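Long-range contacts in flagellar biosynthesis protein FlhF (Bacillus subtilis, PDB 2PX0), which binds GTP as a homodimeric GTPase of the signal-recognition-particle family and is needed to build the bacterial flagellum: residues E101-K106 / S213-L218; N242-T247 / A263-G268. All coordinates share one frame; numbering follows the deposited sequence.

Interaction 1. Residues E101-K106 / S213-L218; sequences EPIHSK and SIQSFL
Q215 OE1 is gripped by two backbone amides in succession: H104 N and S105 N each donate to it, both from the same face of its plane. The bond from H104 N to Q215 OE1 is 3.2 Å long and fairly straight, at 156° through the hydrogen; S105 N lies tilted from the carbonyl plane. S105 OG adds a weak third bond to the same oxygen. The other half of the amide is used as well, for Q215 NE2 gives a hydrogen to P102 O at 3.0 Å, standing above that carbonyl plane rather than within it. With both ends of the amide engaged its rotation is probably fixed, and one glutamine bonds to the backbone of three loop residues, as a side-chain amide, donor and acceptor at once, can where a loop lacks strand pairing. The reach to the loop comes from a stretched chain: CG is anti to the backbone N (chi1 -173°) and the next torsion is also extended.

E101 slides past Q215 in the opposite direction, its OE1 lying 3.6 Å from Q215 CG, with the carboxylate and amide planes 73° apart. I103 CG1 comes within 4.5 Å of F217 CZ, and the I103 side chain also rests on H185 and F187 of strand 185-189. Backbone bonds from Q215 to Y107 and from F217 to V109 continue the pairing beyond the loop. A side chain thus holds the lead-in to strand 107-112 against the start of its neighbour 214-221, in the parallel sheet of a P-loop GTPase.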
ATOM      1  N   GLU A 101     -10.280 -17.183  13.398  1.00 57.54           N
ATOM      2  CA  GLU A 101      -9.838 -17.546  14.730  1.00 58.09           C
ATOM      3  C   GLU A 101     -10.082 -16.296  15.570  1.00 57.97           C
ATOM      4  O   GLU A 101      -9.424 -15.285  15.380  1.00 59.24           O
ATOM      5  CB  GLU A 101      -8.345 -17.869  14.689  1.00 59.68           C
ATOM      6  CG  GLU A 101      -7.744 -18.406  15.971  1.00 61.90           C
ATOM      7  CD  GLU A 101      -6.232 -18.556  15.869  1.00 64.65           C
ATOM      8  OE1 GLU A 101      -5.513 -17.540  16.034  1.00 66.33           O
ATOM      9  OE2 GLU A 101      -5.759 -19.689  15.607  1.00 64.42           O
ATOM     10  N   PRO A 102     -11.044 -16.336  16.497  1.00 58.95           N
ATOM     11  CA  PRO A 102     -11.325 -15.166  17.336  1.00 60.19           C
ATOM     12  C   PRO A 102     -10.162 -14.810  18.248  1.00 62.16           C
ATOM     13  O   PRO A 102      -9.200 -15.566  18.378  1.00 64.85           O
ATOM     14  CB  PRO A 102     -12.532 -15.611  18.141  1.00 59.64           C
ATOM     15  CG  PRO A 102     -12.247 -17.053  18.357  1.00 58.92           C
ATOM     16  CD  PRO A 102     -11.825 -17.494  16.953  1.00 60.76           C
ATOM     17  N   ILE A 103     -10.253 -13.655  18.890  1.00 63.77           N
ATOM     18  CA  ILE A 103      -9.206 -13.230  19.807  1.00 65.94           C
ATOM     19  C   ILE A 103      -9.387 -13.921  21.163  1.00 67.81           C
ATOM     20  O   ILE A 103     -10.419 -13.755  21.818  1.00 66.82           O
ATOM     21  CB  ILE A 103      -9.222 -11.694  19.976  1.00 64.36           C
ATOM     22  CG1 ILE A 103      -8.411 -11.062  18.842  1.00 62.51           C
ATOM     23  CG2 ILE A 103      -8.673 -11.295  21.339  1.00 64.86           C
ATOM     24  CD1 ILE A 103      -8.264  -9.572  18.953  1.00 63.82           C
ATOM     25  N   HIS A 104      -8.386 -14.705  21.561  1.00 70.91           N
ATOM     26  CA  HIS A 104      -8.411 -15.436  22.830  1.00 73.39           C
ATOM     27  C   HIS A 104      -7.228 -15.106  23.732  1.00 72.08           C
ATOM     28  O   HIS A 104      -7.401 -14.592  24.832  1.00 71.51           O
ATOM     29  CB  HIS A 104      -8.406 -16.945  22.579  1.00 78.45           C
ATOM     30  CG  HIS A 104      -9.725 -17.491  22.132  1.00 85.15           C
ATOM     31  ND1 HIS A 104     -10.881 -17.341  22.870  1.00 87.54           N
ATOM     32  CD2 HIS A 104     -10.068 -18.205  21.034  1.00 88.35           C
ATOM     33  CE1 HIS A 104     -11.878 -17.940  22.245  1.00 89.66           C
ATOM     34  NE2 HIS A 104     -11.412 -18.473  21.128  1.00 90.88           N
ATOM     35  N   SER A 105      -6.029 -15.432  23.257  1.00 71.25           N
ATOM     36  CA  SER A 105      -4.794 -15.202  23.999  1.00 70.00           C
ATOM     37  C   SER A 105      -4.742 -13.858  24.714  1.00 69.00           C
ATOM     38  O   SER A 105      -5.480 -12.926  24.393  1.00 68.45           O
ATOM     39  CB  SER A 105      -3.591 -15.322  23.061  1.00 70.66           C
ATOM     40  OG  SER A 105      -3.553 -16.603  22.459  1.00 70.63           O
ATOM     41  N   LYS A 106      -3.849 -13.773  25.690  1.00 68.41           N
ATOM     42  CA  LYS A 106      -3.681 -12.567  26.476  1.00 67.45           C
ATOM     43  C   LYS A 106      -2.862 -11.539  25.711  1.00 67.76           C
ATOM     44  O   LYS A 106      -2.977 -10.334  25.955  1.00 68.49           O
ATOM     45  CB  LYS A 106      -2.995 -12.919  27.797  1.00 66.79           C
ATOM     46  CG  LYS A 106      -2.682 -11.733  28.696  1.00 66.36           C
ATOM     47  CD  LYS A 106      -2.298 -12.190  30.097  1.00 65.45           C
ATOM     48  CE  LYS A 106      -3.490 -12.876  30.784  1.00 65.36           C
ATOM     49  NZ  LYS A 106      -3.208 -13.258  32.196  1.00 63.43           N
ATOM     50  N   SER A 213       1.312 -18.131  25.034  1.00 75.54           N
ATOM     51  CA  SER A 213       0.579 -16.916  25.397  1.00 73.40           C
ATOM     52  C   SER A 213       0.239 -15.939  24.259  1.00 70.53           C
ATOM     53  O   SER A 213      -0.746 -15.210  24.348  1.00 69.01           O
ATOM     54  CB  SER A 213       1.348 -16.168  26.502  1.00 75.67           C
ATOM     55  OG  SER A 213       2.712 -15.942  26.143  1.00 78.24           O
ATOM     56  N   ILE A 214       1.041 -15.931  23.198  1.00 68.44           N
ATOM     57  CA  ILE A 214       0.828 -15.017  22.078  1.00 66.02           C
ATOM     58  C   ILE A 214      -0.041 -15.538  20.924  1.00 65.41           C
ATOM     59  O   ILE A 214      -0.121 -16.740  20.681  1.00 66.32           O
ATOM     60  CB  ILE A 214       2.189 -14.543  21.516  1.00 63.74           C
ATOM     61  CG1 ILE A 214       2.857 -13.613  22.527  1.00 63.07           C
ATOM     62  CG2 ILE A 214       2.003 -13.825  20.200  1.00 62.78           C
ATOM     63  CD1 ILE A 214       4.155 -12.991  22.025  1.00 63.82           C
ATOM     64  N   GLN A 215      -0.688 -14.607  20.221  1.00 64.49           N
ATOM     65  CA  GLN A 215      -1.557 -14.903  19.075  1.00 63.15           C
ATOM     66  C   GLN A 215      -1.290 -13.829  17.998  1.00 62.48           C
ATOM     67  O   GLN A 215      -2.037 -12.855  17.893  1.00 63.56           O
ATOM     68  CB  GLN A 215      -3.027 -14.855  19.525  1.00 61.74           C
ATOM     69  CG  GLN A 215      -4.051 -15.303  18.487  1.00 59.84           C
ATOM     70  CD  GLN A 215      -5.470 -15.268  19.032  1.00 60.11           C
ATOM     71  OE1 GLN A 215      -5.742 -15.801  20.110  1.00 61.09           O
ATOM     72  NE2 GLN A 215      -6.381 -14.652  18.289  1.00 59.04           N
ATOM     73  N   SER A 216      -0.233 -14.022  17.205  1.00 60.50           N
ATOM     74  CA  SER A 216       0.177 -13.069  16.167  1.00 58.54           C
ATOM     75  C   SER A 216      -0.689 -12.974  14.911  1.00 55.09           C
ATOM     76  O   SER A 216      -1.337 -13.942  14.510  1.00 53.06           O
ATOM     77  CB  SER A 216       1.619 -13.353  15.753  1.00 62.39           C
ATOM     78  OG  SER A 216       1.749 -14.679  15.257  1.00 67.98           O
ATOM     79  N   PHE A 217      -0.656 -11.799  14.282  1.00 51.41           N
ATOM     80  CA  PHE A 217      -1.455 -11.504  13.092  1.00 48.64           C
ATOM     81  C   PHE A 217      -0.666 -10.750  12.026  1.00 46.80           C
ATOM     82  O   PHE A 217      -0.324  -9.586  12.228  1.00 46.74           O
ATOM     83  CB  PHE A 217      -2.650 -10.648  13.496  1.00 47.89           C
ATOM     84  CG  PHE A 217      -3.678 -11.381  14.306  1.00 45.13           C
ATOM     85  CD1 PHE A 217      -4.647 -12.158  13.677  1.00 43.04           C
ATOM     86  CD2 PHE A 217      -3.667 -11.302  15.697  1.00 42.77           C
ATOM     87  CE1 PHE A 217      -5.584 -12.840  14.415  1.00 43.13           C
ATOM     88  CE2 PHE A 217      -4.595 -11.977  16.448  1.00 41.98           C
ATOM     89  CZ  PHE A 217      -5.563 -12.753  15.806  1.00 45.79           C
ATOM     90  N   LEU A 218      -0.411 -11.392  10.886  1.00 42.78           N
ATOM     91  CA  LEU A 218       0.350 -10.755   9.821  1.00 39.48           C
ATOM     92  C   LEU A 218      -0.519  -9.771   9.039  1.00 39.43           C
ATOM     93  O   LEU A 218      -1.474 -10.161   8.373  1.00 40.68           O
ATOM     94  CB  LEU A 218       0.936 -11.817   8.895  1.00 37.20           C
ATOM     95  CG  LEU A 218       1.707 -11.302   7.671  1.00 39.36           C
ATOM     96  CD1 LEU A 218       2.921 -10.478   8.083  1.00 37.49           C
ATOM     97  CD2 LEU A 218       2.148 -12.480   6.842  1.00 40.63           C
TER

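Interaction 2. Residues N242-T247 / A263-G268; sequences NQYIFT and AESKIG
The Y244 ring meets S265 OG at its edge, in the plane of the ring, while the backbone oxygens of I267 and G268 approach it obliquely. This is the packing of a strand against the connection that follows it in the parallel sheet of an SRP-type GTPase: strand 243-247, helix 256-263 and the short strand 271-272 form a beta-alpha-beta crossover, and 263-268 is the return from the helix.

S265 OG lies 3.8 Å from Y244 CE2 and 3.7 Å from Y244 OH; its hydrogen bond is made instead to I261 O in the last turns of the helix. At the root of the side chain G268 O stands 3.4 Å from Y244 CB, and Y244 CE2 touches I267 CG1 at 4.2 Å. I261 and L262 of the helix also pack on the tyrosine, as does L218 of the adjacent strand, so the ring fills the angle between sheet, helix and returning chain. With an alanine here, S265, I267 and the helix side chains would probably lose the ring they pack on, opening a gap between sheet, helix and returning chain.

The backbones come close where Q243 and G268 face each other, but Y244 N and G268 O, although near, have too poor an angle to bond; the regular pairing starts farther on, from Y244 to G270 and F271. Q243 turns its amide to other partners, NE2 bonding to K98 O. Beside N242, at the start of strand 243-247, I267 of the returning loop sits with CG1 between its backbone N and carbonyl carbon (chi1 43°); this turns the I267 CG2 methyl away from its own carbonyl carbon and toward N242 O, at 3.2 Å.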
ATOM      1  N   ASN A 242      -0.667 -16.935  13.214  1.00 59.86           N
ATOM      2  CA  ASN A 242      -1.972 -17.567  13.418  1.00 60.24           C
ATOM      3  C   ASN A 242      -2.989 -17.288  12.299  1.00 60.21           C
ATOM      4  O   ASN A 242      -3.565 -18.210  11.720  1.00 61.21           O
ATOM      5  CB  ASN A 242      -2.590 -17.099  14.742  1.00 60.33           C
ATOM      6  CG  ASN A 242      -1.690 -17.340  15.931  1.00 62.86           C
ATOM      7  OD1 ASN A 242      -0.565 -16.829  15.994  1.00 64.18           O
ATOM      8  ND2 ASN A 242      -2.184 -18.116  16.894  1.00 62.71           N
ATOM      9  N   GLN A 243      -3.215 -16.012  12.013  1.00 59.49           N
ATOM     10  CA  GLN A 243      -4.180 -15.597  11.003  1.00 59.07           C
ATOM     11  C   GLN A 243      -3.584 -14.543  10.092  1.00 59.08           C
ATOM     12  O   GLN A 243      -2.381 -14.325  10.082  1.00 62.02           O
ATOM     13  CB  GLN A 243      -5.419 -14.999  11.671  1.00 60.28           C
ATOM     14  CG  GLN A 243      -6.200 -15.946  12.549  1.00 59.63           C
ATOM     15  CD  GLN A 243      -7.039 -16.891  11.737  1.00 59.88           C
ATOM     16  OE1 GLN A 243      -7.964 -16.472  11.028  1.00 56.52           O
ATOM     17  NE2 GLN A 243      -6.722 -18.180  11.827  1.00 61.08           N
ATOM     18  N   TYR A 244      -4.455 -13.871   9.352  1.00 57.42           N
ATOM     19  CA  TYR A 244      -4.064 -12.824   8.417  1.00 53.95           C
ATOM     20  C   TYR A 244      -5.026 -11.643   8.523  1.00 52.53           C
ATOM     21  O   TYR A 244      -6.234 -11.817   8.727  1.00 52.57           O
ATOM     22  CB  TYR A 244      -4.185 -13.324   6.988  1.00 55.08           C
ATOM     23  CG  TYR A 244      -2.994 -13.974   6.351  1.00 55.23           C
ATOM     24  CD1 TYR A 244      -1.745 -13.363   6.362  1.00 55.50           C
ATOM     25  CD2 TYR A 244      -3.156 -15.123   5.583  1.00 55.35           C
ATOM     26  CE1 TYR A 244      -0.690 -13.878   5.605  1.00 54.22           C
ATOM     27  CE2 TYR A 244      -2.115 -15.640   4.831  1.00 54.58           C
ATOM     28  CZ  TYR A 244      -0.890 -15.014   4.841  1.00 52.54           C
ATOM     29  OH  TYR A 244       0.114 -15.529   4.071  1.00 51.85           O
ATOM     30  N   ILE A 245      -4.501 -10.439   8.344  1.00 49.07           N
ATOM     31  CA  ILE A 245      -5.352  -9.260   8.353  1.00 45.19           C
ATOM     32  C   ILE A 245      -5.139  -8.491   7.046  1.00 45.18           C
ATOM     33  O   ILE A 245      -4.030  -8.023   6.738  1.00 45.78           O
ATOM     34  CB  ILE A 245      -5.075  -8.375   9.565  1.00 42.30           C
ATOM     35  CG1 ILE A 245      -5.383  -9.169  10.835  1.00 44.06           C
ATOM     36  CG2 ILE A 245      -5.961  -7.147   9.524  1.00 40.48           C
ATOM     37  CD1 ILE A 245      -5.184  -8.404  12.129  1.00 46.76           C
ATOM     38  N   PHE A 246      -6.207  -8.409   6.260  1.00 41.14           N
ATOM     39  CA  PHE A 246      -6.163  -7.717   4.993  1.00 39.36           C
ATOM     40  C   PHE A 246      -6.916  -6.425   5.155  1.00 37.96           C
ATOM     41  O   PHE A 246      -8.105  -6.416   5.448  1.00 35.03           O
ATOM     42  CB  PHE A 246      -6.783  -8.580   3.888  1.00 42.32           C
ATOM     43  CG  PHE A 246      -5.873  -9.677   3.410  1.00 46.46           C
ATOM     44  CD1 PHE A 246      -4.781  -9.388   2.590  1.00 47.73           C
ATOM     45  CD2 PHE A 246      -6.056 -10.986   3.834  1.00 45.51           C
ATOM     46  CE1 PHE A 246      -3.891 -10.380   2.212  1.00 45.34           C
ATOM     47  CE2 PHE A 246      -5.168 -11.978   3.456  1.00 44.39           C
ATOM     48  CZ  PHE A 246      -4.085 -11.675   2.647  1.00 44.82           C
ATOM     49  N   THR A 247      -6.206  -5.325   4.962  1.00 36.39           N
ATOM     50  CA  THR A 247      -6.809  -4.023   5.115  1.00 35.16           C
ATOM     51  C   THR A 247      -7.197  -3.373   3.794  1.00 35.79           C
ATOM     52  O   THR A 247      -6.873  -3.861   2.716  1.00 36.92           O
ATOM     53  CB  THR A 247      -5.850  -3.089   5.831  1.00 34.72           C
ATOM     54  OG1 THR A 247      -4.718  -2.866   4.985  1.00 38.36           O
ATOM     55  CG2 THR A 247      -5.390  -3.693   7.165  1.00 31.27           C
ATOM     56  N   ALA A 263      -4.595 -19.095  -1.447  1.00 43.95           N
ATOM     57  CA  ALA A 263      -4.603 -20.389  -2.133  1.00 46.99           C
ATOM     58  C   ALA A 263      -3.374 -21.216  -1.777  1.00 49.98           C
ATOM     59  O   ALA A 263      -3.468 -22.407  -1.453  1.00 52.74           O
ATOM     60  CB  ALA A 263      -4.658 -20.180  -3.619  1.00 45.37           C
ATOM     61  N   GLU A 264      -2.220 -20.564  -1.837  1.00 51.21           N
ATOM     62  CA  GLU A 264      -0.962 -21.195  -1.514  1.00 51.03           C
ATOM     63  C   GLU A 264      -0.523 -20.877  -0.068  1.00 51.96           C
ATOM     64  O   GLU A 264       0.623 -20.499   0.165  1.00 53.65           O
ATOM     65  CB  GLU A 264       0.078 -20.734  -2.524  1.00 50.21           C
ATOM     66  CG  GLU A 264       0.013 -19.242  -2.816  1.00 51.78           C
ATOM     67  CD  GLU A 264       0.835 -18.821  -4.031  1.00 54.93           C
ATOM     68  OE1 GLU A 264       0.489 -19.232  -5.168  1.00 56.47           O
ATOM     69  OE2 GLU A 264       1.825 -18.072  -3.852  1.00 54.20           O
ATOM     70  N   SER A 265      -1.433 -21.037   0.901  1.00 51.52           N
ATOM     71  CA  SER A 265      -1.147 -20.792   2.338  1.00 51.53           C
ATOM     72  C   SER A 265      -1.721 -21.932   3.177  1.00 52.30           C
ATOM     73  O   SER A 265      -2.459 -22.776   2.671  1.00 55.17           O
ATOM     74  CB  SER A 265      -1.823 -19.508   2.860  1.00 51.39           C
ATOM     75  OG  SER A 265      -1.372 -18.329   2.234  1.00 45.54           O
ATOM     76  N   LYS A 266      -1.422 -21.912   4.472  1.00 51.45           N
ATOM     77  CA  LYS A 266      -1.930 -22.909   5.400  1.00 51.14           C
ATOM     78  C   LYS A 266      -2.815 -22.271   6.472  1.00 51.70           C
ATOM     79  O   LYS A 266      -3.373 -22.964   7.331  1.00 52.46           O
ATOM     80  CB  LYS A 266      -0.783 -23.660   6.075  1.00 53.36           C
ATOM     81  CG  LYS A 266      -0.147 -24.733   5.195  1.00 56.28           C
ATOM     82  CD  LYS A 266       0.543 -24.144   3.968  1.00 58.18           C
ATOM     83  CE  LYS A 266       0.907 -25.220   2.945  1.00 58.29           C
ATOM     84  NZ  LYS A 266      -0.276 -25.740   2.181  1.00 56.31           N
ATOM     85  N   ILE A 267      -2.933 -20.944   6.440  1.00 50.60           N
ATOM     86  CA  ILE A 267      -3.781 -20.219   7.399  1.00 47.44           C
ATOM     87  C   ILE A 267      -4.707 -19.271   6.653  1.00 46.17           C
ATOM     88  O   ILE A 267      -4.369 -18.808   5.566  1.00 44.91           O
ATOM     89  CB  ILE A 267      -2.962 -19.399   8.435  1.00 44.87           C
ATOM     90  CG1 ILE A 267      -1.810 -18.676   7.750  1.00 46.14           C
ATOM     91  CG2 ILE A 267      -2.452 -20.297   9.523  1.00 44.95           C
ATOM     92  CD1 ILE A 267      -0.835 -18.023   8.717  1.00 43.94           C
ATOM     93  N   GLY A 268      -5.876 -19.004   7.229  1.00 45.57           N
ATOM     94  CA  GLY A 268      -6.833 -18.116   6.591  1.00 48.29           C
ATOM     95  C   GLY A 268      -6.792 -16.684   7.109  1.00 49.92           C
ATOM     96  O   GLY A 268      -5.801 -16.244   7.702  1.00 50.29           O
TER

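Followed from the N terminus, the chain leaves the helical N-terminal region, runs through 101-106 and enters strand 107-112. Interaction 1 then closes a long loop of 106 residues, which takes in the P-loop and half of the sheet before strand 214-221 returns alongside. Interaction 2 opens only after that and closes a short loop of 15 residues around helix 256-263. The two are therefore in series, neither nested nor crossed, with centres about 14 Å apart. They still meet, because strands 214-221 and 243-247 are neighbours: L218 O lies 3.0 Å from I245 N, probably a hydrogen bond, and E101 packs against N242 and Q243.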